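Local coordinates for protein YrbA (PDB 5NFM) that binds divalent metal cations such as copper through two conserved histidines and belongs to the BolA-like family, at residues D29-R41 / M60-P74. Residues are numbered along the deposited sequence; the frame is centred on the assembly and turned at random.
With CU (copper (II) ion), chain C; LI (lithium ion), chain B.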
# COMPACT_ATOMS: atom_id res chain seq x y z
N ASP A 29 0.18 -14.21 3.12
CA ASP A 29 1.45 -14.14 2.40
C ASP A 29 1.40 -13.06 1.31
O ASP A 29 2.17 -12.09 1.35
CB ASP A 29 1.75 -15.53 1.81
CG ASP A 29 3.07 -15.59 1.08
OD1 ASP A 29 3.99 -14.82 1.42
OD2 ASP A 29 3.18 -16.43 0.15
N HIS A 30 0.51 -13.24 0.34
CA HIS A 30 0.35 -12.29 -0.76
C HIS A 30 -0.95 -11.51 -0.57
O HIS A 30 -1.99 -12.08 -0.21
CB HIS A 30 0.33 -13.01 -2.11
CG HIS A 30 1.64 -13.66 -2.46
ND1 HIS A 30 1.76 -14.49 -3.54
CD2 HIS A 30 2.87 -13.60 -1.88
CE1 HIS A 30 3.01 -14.92 -3.62
NE2 HIS A 30 3.71 -14.40 -2.62
N TYR A 31 -0.87 -10.21 -0.86
CA TYR A 31 -1.92 -9.25 -0.59
C TYR A 31 -2.10 -8.33 -1.78
O TYR A 31 -1.22 -8.21 -2.64
CB TYR A 31 -1.57 -8.39 0.64
CG TYR A 31 -1.40 -9.15 1.94
CD1 TYR A 31 -0.22 -9.82 2.23
CD2 TYR A 31 -2.41 -9.19 2.89
CE1 TYR A 31 -0.05 -10.50 3.43
CE2 TYR A 31 -2.25 -9.86 4.09
CZ TYR A 31 -1.06 -10.52 4.35
OH TYR A 31 -0.87 -11.18 5.54
N ALA A 32 -3.25 -7.65 -1.80
CA ALA A 32 -3.47 -6.51 -2.68
C ALA A 32 -3.88 -5.33 -1.81
O ALA A 32 -4.57 -5.50 -0.81
CB ALA A 32 -4.55 -6.82 -3.72
N ALA A 33 -3.43 -4.14 -2.19
CA ALA A 33 -3.74 -2.92 -1.46
C ALA A 33 -4.23 -1.85 -2.43
O ALA A 33 -3.61 -1.62 -3.47
CB ALA A 33 -2.51 -2.38 -0.72
N GLU A 34 -5.34 -1.20 -2.07
CA GLU A 34 -5.76 0.04 -2.71
C GLU A 34 -5.43 1.18 -1.75
O GLU A 34 -5.78 1.11 -0.57
CB GLU A 34 -7.24 0.05 -3.04
CG GLU A 34 -7.64 1.34 -3.73
CD GLU A 34 -9.06 1.35 -4.19
OE1 GLU A 34 -9.82 0.40 -3.87
OE2 GLU A 34 -9.42 2.31 -4.90
N VAL A 35 -4.75 2.20 -2.27
CA VAL A 35 -4.35 3.35 -1.47
C VAL A 35 -4.79 4.60 -2.21
O VAL A 35 -4.37 4.83 -3.35
CB VAL A 35 -2.83 3.38 -1.20
CG1 VAL A 35 -2.49 4.51 -0.24
CG2 VAL A 35 -2.35 2.03 -0.66
N VAL A 36 -5.61 5.42 -1.55
CA VAL A 36 -6.14 6.65 -2.12
C VAL A 36 -5.62 7.80 -1.26
O VAL A 36 -5.85 7.82 -0.05
CB VAL A 36 -7.68 6.65 -2.14
CG1 VAL A 36 -8.20 7.92 -2.78
CG2 VAL A 36 -8.20 5.42 -2.87
N ALA A 37 -4.90 8.74 -1.88
CA ALA A 37 -4.25 9.79 -1.11
C ALA A 37 -4.13 11.05 -1.96
O ALA A 37 -3.77 10.97 -3.14
CB ALA A 37 -2.85 9.35 -0.66
N GLU A 38 -4.37 12.21 -1.34
CA GLU A 38 -4.25 13.46 -2.07
C GLU A 38 -2.84 13.67 -2.62
O GLU A 38 -2.68 14.24 -3.71
CB GLU A 38 -4.67 14.63 -1.18
CG GLU A 38 -4.71 15.96 -1.92
CD GLU A 38 -5.69 15.98 -3.08
OE1 GLU A 38 -6.78 15.36 -2.95
OE2 GLU A 38 -5.37 16.60 -4.13
N ALA A 39 -1.82 13.22 -1.88
CA ALA A 39 -0.44 13.38 -2.32
C ALA A 39 -0.17 12.65 -3.63
O ALA A 39 0.85 12.92 -4.29
CB ALA A 39 0.51 12.88 -1.24
N PHE A 40 -1.05 11.73 -4.03
CA PHE A 40 -0.89 11.03 -5.29
C PHE A 40 -1.35 11.83 -6.51
O PHE A 40 -1.02 11.46 -7.64
CB PHE A 40 -1.68 9.72 -5.25
CG PHE A 40 -1.14 8.67 -4.30
CD1 PHE A 40 0.13 8.75 -3.73
CD2 PHE A 40 -1.93 7.56 -4.01
CE1 PHE A 40 0.58 7.74 -2.88
CE2 PHE A 40 -1.47 6.55 -3.17
CZ PHE A 40 -0.22 6.64 -2.60
N ARG A 41 -2.13 12.91 -6.32
CA ARG A 41 -2.68 13.61 -7.48
C ARG A 41 -1.55 14.24 -8.29
O ARG A 41 -0.70 14.95 -7.74
CB ARG A 41 -3.70 14.66 -7.05
CG ARG A 41 -4.71 14.97 -8.15
CD ARG A 41 -5.76 16.00 -7.73
NE ARG A 41 -6.49 15.62 -6.53
CZ ARG A 41 -7.57 14.83 -6.51
NH1 ARG A 41 -8.07 14.31 -7.62
NH2 ARG A 41 -8.14 14.55 -5.34
N MET A 60 8.29 -5.80 4.65
CA MET A 60 7.56 -6.87 3.99
C MET A 60 8.46 -7.48 2.92
O MET A 60 8.70 -6.88 1.87
CB MET A 60 6.27 -6.32 3.39
CG MET A 60 5.38 -7.37 2.77
SD MET A 60 3.90 -6.61 2.11
CE MET A 60 2.94 -8.07 1.72
N GLY A 61 8.96 -8.69 3.17
CA GLY A 61 9.80 -9.35 2.19
C GLY A 61 9.04 -9.61 0.90
O GLY A 61 7.84 -9.90 0.91
N GLY A 62 9.74 -9.50 -0.22
CA GLY A 62 9.13 -9.80 -1.51
C GLY A 62 8.00 -8.88 -1.90
O GLY A 62 7.15 -9.26 -2.71
N ILE A 63 8.00 -7.64 -1.39
CA ILE A 63 6.88 -6.72 -1.57
C ILE A 63 6.56 -6.48 -3.04
O ILE A 63 5.39 -6.27 -3.40
CB ILE A 63 7.17 -5.41 -0.80
CG1 ILE A 63 5.94 -4.51 -0.80
CG2 ILE A 63 8.39 -4.68 -1.38
CD1 ILE A 63 6.07 -3.32 0.16
N LEU A 64 7.57 -6.50 -3.92
CA LEU A 64 7.31 -6.28 -5.34
C LEU A 64 6.20 -7.19 -5.86
O LEU A 64 5.32 -6.75 -6.62
CB LEU A 64 8.59 -6.47 -6.15
CG LEU A 64 8.47 -6.25 -7.65
CD1 LEU A 64 8.17 -4.80 -7.96
CD2 LEU A 64 9.75 -6.70 -8.35
N HIS A 65 6.24 -8.48 -5.50
CA HIS A 65 5.18 -9.41 -5.90
C HIS A 65 4.12 -9.63 -4.83
O HIS A 65 2.99 -10.00 -5.16
CB HIS A 65 5.75 -10.77 -6.33
CG HIS A 65 6.13 -11.68 -5.19
ND1 HIS A 65 7.40 -11.74 -4.66
CD2 HIS A 65 5.40 -12.59 -4.51
CE1 HIS A 65 7.43 -12.64 -3.69
NE2 HIS A 65 6.22 -13.17 -3.57
N ALA A 66 4.46 -9.43 -3.55
CA ALA A 66 3.58 -9.83 -2.47
C ALA A 66 2.56 -8.76 -2.09
O ALA A 66 1.63 -9.07 -1.34
CB ALA A 66 4.39 -10.24 -1.24
N LEU A 67 2.72 -7.53 -2.59
CA LEU A 67 1.74 -6.46 -2.34
C LEU A 67 1.36 -5.84 -3.68
O LEU A 67 2.04 -4.94 -4.18
CB LEU A 67 2.31 -5.42 -1.37
CG LEU A 67 1.29 -4.39 -0.88
CD1 LEU A 67 0.19 -5.05 -0.06
CD2 LEU A 67 1.98 -3.30 -0.09
N ALA A 68 0.28 -6.35 -4.28
CA ALA A 68 -0.19 -5.85 -5.57
C ALA A 68 -0.97 -4.55 -5.34
O ALA A 68 -1.89 -4.51 -4.52
CB ALA A 68 -1.09 -6.89 -6.23
N LEU A 69 -0.62 -3.50 -6.09
CA LEU A 69 -1.03 -2.15 -5.75
C LEU A 69 -2.02 -1.53 -6.73
O LEU A 69 -1.91 -1.70 -7.96
CB LEU A 69 0.19 -1.22 -5.67
CG LEU A 69 1.20 -1.54 -4.56
CD1 LEU A 69 2.42 -0.65 -4.66
CD2 LEU A 69 0.56 -1.41 -3.18
N GLN A 70 -2.96 -0.78 -6.17
CA GLN A 70 -3.84 0.12 -6.92
C GLN A 70 -3.84 1.44 -6.17
O GLN A 70 -4.11 1.46 -4.96
CB GLN A 70 -5.25 -0.49 -6.96
CG GLN A 70 -6.35 0.37 -7.51
CD GLN A 70 -7.70 -0.31 -7.37
OE1 GLN A 70 -7.79 -1.43 -6.87
NE2 GLN A 70 -8.76 0.37 -7.80
N THR A 71 -3.53 2.53 -6.86
CA THR A 71 -3.44 3.83 -6.23
C THR A 71 -4.19 4.87 -7.04
O THR A 71 -4.34 4.76 -8.26
CB THR A 71 -1.97 4.25 -6.05
OG1 THR A 71 -1.27 4.11 -7.29
CG2 THR A 71 -1.27 3.38 -5.01
N SER A 72 -4.62 5.92 -6.35
CA SER A 72 -5.33 7.02 -7.00
C SER A 72 -5.41 8.19 -6.03
O SER A 72 -5.17 8.05 -4.83
CB SER A 72 -6.75 6.60 -7.40
OG SER A 72 -7.47 6.14 -6.26
N ALA A 73 -5.77 9.34 -6.57
CA ALA A 73 -6.13 10.49 -5.77
C ALA A 73 -7.63 10.47 -5.47
O ALA A 73 -8.41 9.91 -6.24
CB ALA A 73 -5.77 11.79 -6.50
N PRO A 74 -8.06 11.11 -4.37
CA PRO A 74 -9.49 11.08 -4.01
C PRO A 74 -10.40 11.60 -5.11
O PRO A 74 -10.14 12.62 -5.75
CB PRO A 74 -9.55 11.97 -2.76
CG PRO A 74 -8.20 11.83 -2.15
CD PRO A 74 -7.25 11.73 -3.31
CU CU C . 5.68 -14.72 -2.40
LI LI B . -2.74 -13.68 0.58
O HOH W 1 5.84 -13.84 -0.16
O HOH W 2 5.26 -16.40 -1.36
O HOH W 3 0.22 -10.12 -4.40
O HOH W 4 -7.36 3.54 -6.34
O HOH W 5 5.82 -16.37 -4.19
O HOH W 6 7.56 -15.24 -1.88
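His30 and His65 meet at the copper ion, each giving its NE2 at 2.0 Å from the metal, with four waters filling the remaining positions. The two NE2 atoms lie 3.0 Å apart as fellow ligands, and the ring planes stand at 84° to each other. His65 has CG between its backbone N and carbonyl carbon (chi1 79°), which turns the ring back over Gly62 O and toward the metal. In the second shell, Asp29 OD1 and OD2 each accept a bond from a different copper-bound water, while its OD2 also sits over one face of the His30 ring. His30 O binds the lithium ion, whose site is completed by Asp23 OD1, Leu24 O and Asp27 OD1.

Beyond the metals, strands 31-36 and 67-72 run parallel, joined by a ladder from Tyr31 N to Ala66 O (2.8 Å) through Ala37 N to Ser72 O. On one face, Leu67 CD1 fits against Tyr31 CB and Ala33 CB (3.9 Å to the latter), where Ile6 of helix 5-13 also touches Leu67 and Tyr31. On the other, in the conformer described here, the Gln70 amide stacks on the Glu34 carboxylate, planes 12° apart, and a water links Glu34 OE2 to Ser72 OG. With an alanine at Glu34, the Gln70 amide would probably lose the flat group stacked on it in this conformer, and the water on Ser72 OG its carboxylate partner. At the far end, the Arg41 guanidinium lays one face over Ala73 CB and sends NH2 to a lone pair of Pro74 O (2.8 Å). Glu38 holds that group side-on through a two-bond salt bridge, NE to OE2 at 2.8 Å.

Strand 31-36, helix 45-56 and strand 67-72 thus form a beta-alpha-beta crossover within the three-stranded mixed sheet of the BolA-like fold, with His30 just ahead of the Tyr31-Leu67 pairing and His65 in the short helix 63-66 meeting at the copper site.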